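Local coordinates for protein putative Zn-dependent Alcohol Dehydrogenase (Rhodobacter sphaeroides, PDB 3IV6) that binds S-adenosylmethionine in a Rossmann-like fold and, despite its alcohol dehydrogenase name, is probably an S-adenosylmethionine-dependent methyltransferase, at residues 112-117 / 137-142. Residues are numbered along the deposited sequence; the frame is centred on the assembly and turned at random.
With SAM (S-adenosylmethionine), chain E.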
ATOM      1  N   ASP A 112      10.086   4.469  15.429  1.00 21.71           N
ATOM      2  CA  ASP A 112       9.404   5.730  15.756  1.00 29.86           C
ATOM      3  C   ASP A 112       8.267   6.045  14.758  1.00 30.37           C
ATOM      4  O   ASP A 112       7.211   6.587  15.138  1.00 27.06           O
ATOM      5  CB  ASP A 112      10.377   6.910  15.759  1.00 32.51           C
ATOM      6  CG  ASP A 112      11.419   6.820  16.855  1.00 40.43           C
ATOM      7  OD1 ASP A 112      12.586   7.179  16.580  1.00 36.26           O
ATOM      8  OD2 ASP A 112      11.068   6.397  17.987  1.00 47.79           O
ATOM      9  N   PHE A 113       8.509   5.709  13.486  1.00 25.27           N
ATOM     10  CA  PHE A 113       7.566   5.965  12.402  1.00 26.35           C
ATOM     11  C   PHE A 113       7.381   4.784  11.467  1.00 24.40           C
ATOM     12  O   PHE A 113       8.340   4.105  11.100  1.00 22.43           O
ATOM     13  CB  PHE A 113       8.000   7.174  11.582  1.00 25.10           C
ATOM     14  CG  PHE A 113       8.022   8.450  12.359  1.00 29.42           C
ATOM     15  CD1 PHE A 113       6.876   9.211  12.485  1.00 33.85           C
ATOM     16  CD2 PHE A 113       9.191   8.888  12.967  1.00 30.86           C
ATOM     17  CE1 PHE A 113       6.896  10.393  13.200  1.00 37.62           C
ATOM     18  CE2 PHE A 113       9.221  10.051  13.681  1.00 32.43           C
ATOM     19  CZ  PHE A 113       8.076  10.813  13.800  1.00 38.77           C
ATOM     20  N   VAL A 114       6.128   4.538  11.091  1.00 22.61           N
ATOM     21  CA  VAL A 114       5.850   3.598  10.013  1.00 19.25           C
ATOM     22  C   VAL A 114       5.151   4.376   8.918  1.00 18.56           C
ATOM     23  O   VAL A 114       4.096   4.987   9.137  1.00 22.84           O
ATOM     24  CB  VAL A 114       4.970   2.423  10.477  1.00 22.33           C
ATOM     25  CG1 VAL A 114       4.224   1.772   9.279  1.00 19.08           C
ATOM     26  CG2 VAL A 114       5.796   1.389  11.230  1.00 18.51           C
ATOM     27  N   LEU A 115       5.768   4.394   7.748  1.00 16.66           N
ATOM     28  CA  LEU A 115       5.194   5.056   6.572  1.00 18.34           C
ATOM     29  C   LEU A 115       4.734   4.053   5.482  1.00 17.35           C
ATOM     30  O   LEU A 115       5.371   3.019   5.251  1.00 14.34           O
ATOM     31  CB  LEU A 115       6.200   6.046   5.978  1.00 13.11           C
ATOM     32  CG  LEU A 115       7.103   6.773   6.967  1.00 14.76           C
ATOM     33  CD1 LEU A 115       8.158   7.551   6.227  1.00 13.07           C
ATOM     34  CD2 LEU A 115       6.331   7.653   7.927  1.00 15.59           C
ATOM     35  N   ASN A 116       3.606   4.345   4.838  1.00 19.59           N
ATOM     36  CA  ASN A 116       3.301   3.712   3.552  1.00 19.54           C
ATOM     37  C   ASN A 116       2.374   4.545   2.680  1.00 21.50           C
ATOM     38  O   ASN A 116       1.494   5.257   3.200  1.00 24.59           O
ATOM     39  CB  ASN A 116       2.767   2.286   3.733  1.00 22.52           C
ATOM     40  CG  ASN A 116       1.611   2.201   4.732  1.00 23.17           C
ATOM     41  OD1 ASN A 116       1.818   1.926   5.912  1.00 19.21           O
ATOM     42  ND2 ASN A 116       0.391   2.388   4.244  1.00 20.94           N
ATOM     43  N   ASP A 117       2.600   4.481   1.368  1.00 20.91           N
ATOM     44  CA  ASP A 117       1.807   5.242   0.410  1.00 24.72           C
ATOM     45  C   ASP A 117       0.855   4.372  -0.398  1.00 25.50           C
ATOM     46  O   ASP A 117       1.287   3.676  -1.311  1.00 28.45           O
ATOM     47  CB  ASP A 117       2.706   6.003  -0.562  1.00 26.08           C
ATOM     48  CG  ASP A 117       1.904   6.859  -1.558  1.00 32.06           C
ATOM     49  OD1 ASP A 117       0.859   7.446  -1.177  1.00 28.97           O
ATOM     50  OD2 ASP A 117       2.335   6.966  -2.722  1.00 32.48           O
ATOM     51  N   SER A 137       1.664  -2.302  15.723  1.00 29.92           N
ATOM     52  CA  SER A 137       2.526  -3.228  16.407  1.00 29.13           C
ATOM     53  C   SER A 137       3.998  -2.858  16.210  1.00 28.49           C
ATOM     54  O   SER A 137       4.789  -2.962  17.142  1.00 29.40           O
ATOM     55  CB  SER A 137       2.242  -4.633  15.904  1.00 32.32           C
ATOM     56  OG  SER A 137       3.111  -5.569  16.488  1.00 43.67           O
ATOM     57  N   LEU A 138       4.346  -2.430  15.002  1.00 23.82           N
ATOM     58  CA  LEU A 138       5.717  -2.040  14.693  1.00 25.08           C
ATOM     59  C   LEU A 138       6.137  -0.816  15.501  1.00 26.65           C
ATOM     60  O   LEU A 138       7.240  -0.768  16.046  1.00 24.84           O
ATOM     61  CB  LEU A 138       5.870  -1.759  13.197  1.00 22.42           C
ATOM     62  CG  LEU A 138       5.783  -2.973  12.268  1.00 25.48           C
ATOM     63  CD1 LEU A 138       5.919  -2.546  10.814  1.00 19.18           C
ATOM     64  CD2 LEU A 138       6.840  -4.004  12.630  1.00 26.90           C
ATOM     65  N   VAL A 139       5.249   0.171  15.574  1.00 24.08           N
ATOM     66  CA  VAL A 139       5.621   1.500  16.046  1.00 28.27           C
ATOM     67  C   VAL A 139       5.568   1.580  17.569  1.00 33.47           C
ATOM     68  O   VAL A 139       6.086   2.522  18.168  1.00 36.07           O
ATOM     69  CB  VAL A 139       4.702   2.585  15.453  1.00 24.25           C
ATOM     70  CG1 VAL A 139       4.843   2.630  13.939  1.00 22.85           C
ATOM     71  CG2 VAL A 139       3.257   2.335  15.855  1.00 26.34           C
ATOM     72  N   GLY A 140       4.941   0.584  18.186  1.00 34.27           N
ATOM     73  CA  GLY A 140       4.565   0.673  19.585  1.00 32.78           C
ATOM     74  C   GLY A 140       3.833   1.960  19.909  1.00 38.88           C
ATOM     75  O   GLY A 140       2.634   2.082  19.662  1.00 50.36           O
ATOM     76  N   SER A 141       4.559   2.923  20.467  1.00 31.36           N
ATOM     77  CA  SER A 141       3.978   4.211  20.825  1.00 40.97           C
ATOM     78  C   SER A 141       4.366   5.291  19.820  1.00 40.10           C
ATOM     79  O   SER A 141       4.248   6.483  20.100  1.00 40.00           O
ATOM     80  CB  SER A 141       4.413   4.623  22.234  1.00 45.94           C
ATOM     81  OG  SER A 141       5.825   4.673  22.336  1.00 45.74           O
ATOM     82  N   GLY A 142       4.829   4.864  18.650  1.00 38.66           N
ATOM     83  CA  GLY A 142       5.243   5.788  17.611  1.00 34.82           C
ATOM     84  C   GLY A 142       4.083   6.259  16.757  1.00 32.24           C
ATOM     85  O   GLY A 142       2.921   6.110  17.136  1.00 25.72           O
TER
HETATM   86  N   SAM E 301       3.380   1.018  -4.856  1.00 42.04           N
HETATM   87  CA  SAM E 301       2.695   2.278  -4.633  1.00 38.72           C
HETATM   88  C   SAM E 301       3.656   3.345  -4.155  1.00 30.22           C
HETATM   89  O   SAM E 301       4.863   3.141  -3.965  1.00 27.19           O
HETATM   90  OXT SAM E 301       3.178   4.444  -3.986  1.00 31.74           O
HETATM   91  CB  SAM E 301       1.503   2.104  -3.699  1.00 37.81           C
HETATM   92  CG  SAM E 301       1.095   0.654  -3.405  1.00 38.73           C
HETATM   93  SD  SAM E 301       2.052  -0.234  -2.135  1.00 56.25           S
HETATM   94  CE  SAM E 301       3.388   0.924  -1.721  1.00 34.75           C
HETATM   95  C5' SAM E 301       2.805  -1.615  -3.065  1.00 32.16           C
HETATM   96  C4' SAM E 301       4.091  -2.233  -2.529  1.00 32.85           C
HETATM   97  O4' SAM E 301       3.840  -2.847  -1.277  1.00 31.89           O
HETATM   98  C3' SAM E 301       4.631  -3.340  -3.417  1.00 36.31           C
HETATM   99  O3' SAM E 301       6.036  -3.251  -3.365  1.00 34.93           O
HETATM  100  C2' SAM E 301       4.227  -4.624  -2.724  1.00 34.20           C
HETATM  101  O2' SAM E 301       5.196  -5.637  -2.889  1.00 33.84           O
HETATM  102  C1' SAM E 301       4.147  -4.222  -1.262  1.00 27.21           C
HETATM  103  N9  SAM E 301       3.083  -4.948  -0.557  1.00 21.57           N
HETATM  104  C8  SAM E 301       1.795  -5.124  -0.992  1.00 23.23           C
HETATM  105  N7  SAM E 301       1.122  -5.871  -0.076  1.00 23.35           N
HETATM  106  C5  SAM E 301       1.958  -6.182   0.954  1.00 24.76           C
HETATM  107  C6  SAM E 301       1.779  -6.916   2.142  1.00 25.11           C
HETATM  108  N6  SAM E 301       0.619  -7.494   2.465  1.00 21.75           N
HETATM  109  N1  SAM E 301       2.853  -7.063   2.984  1.00 24.76           N
HETATM  110  C2  SAM E 301       4.076  -6.503   2.637  1.00 27.24           C
HETATM  111  N3  SAM E 301       4.260  -5.771   1.489  1.00 21.07           N
HETATM  112  C4  SAM E 301       3.209  -5.612   0.651  1.00 22.55           C
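V114 meets L138 through one methyl, CG2, which lies 3.7 Å from CB of L138. CD1 of L138 reaches the same methyl at 4.0 Å, and CB of V114 lies 3.5 Å from CG1 of V139, so L138 borders the CG2 branch and V139 the CB that carries it. The V114 side chain crosses each of them at about a right angle. A first torsion of 157° sets CG1 of V114 anti to the backbone N and leaves CG2 beside that nitrogen, facing the helix end. All three residues are buried, and V114 and V139 contribute 61 and 51 Å² of the 210 Å² shared surface, which marks this apolar cluster as the tightly packed part.

The solvent side, with D112 exposed and G142 partly exposed, is looser and rests on backbone. CA of G142 approaches the carbonyl O of D112 at 3.3 Å, at most a weak CH···O contact, bent to 123° at the hydrogen; the D112 side chain stays at least 5.6 Å from segment 137-142. The chain reverses in a type II' turn from V139 to G142, closed by G142 N to V139 O at 2.7 Å, with G140 at positive phi.

D117, at the far end of its strand, lines the S-adenosylmethionine pocket. The pair belongs to a beta-alpha-beta unit: strand 113-117 is followed by helix 125-139, and the turn leads into strand 143-149, parallel to and hydrogen-bonded with the first. V114 also packs on A50 and I52 of strand 48-52 and on M135 of the helix.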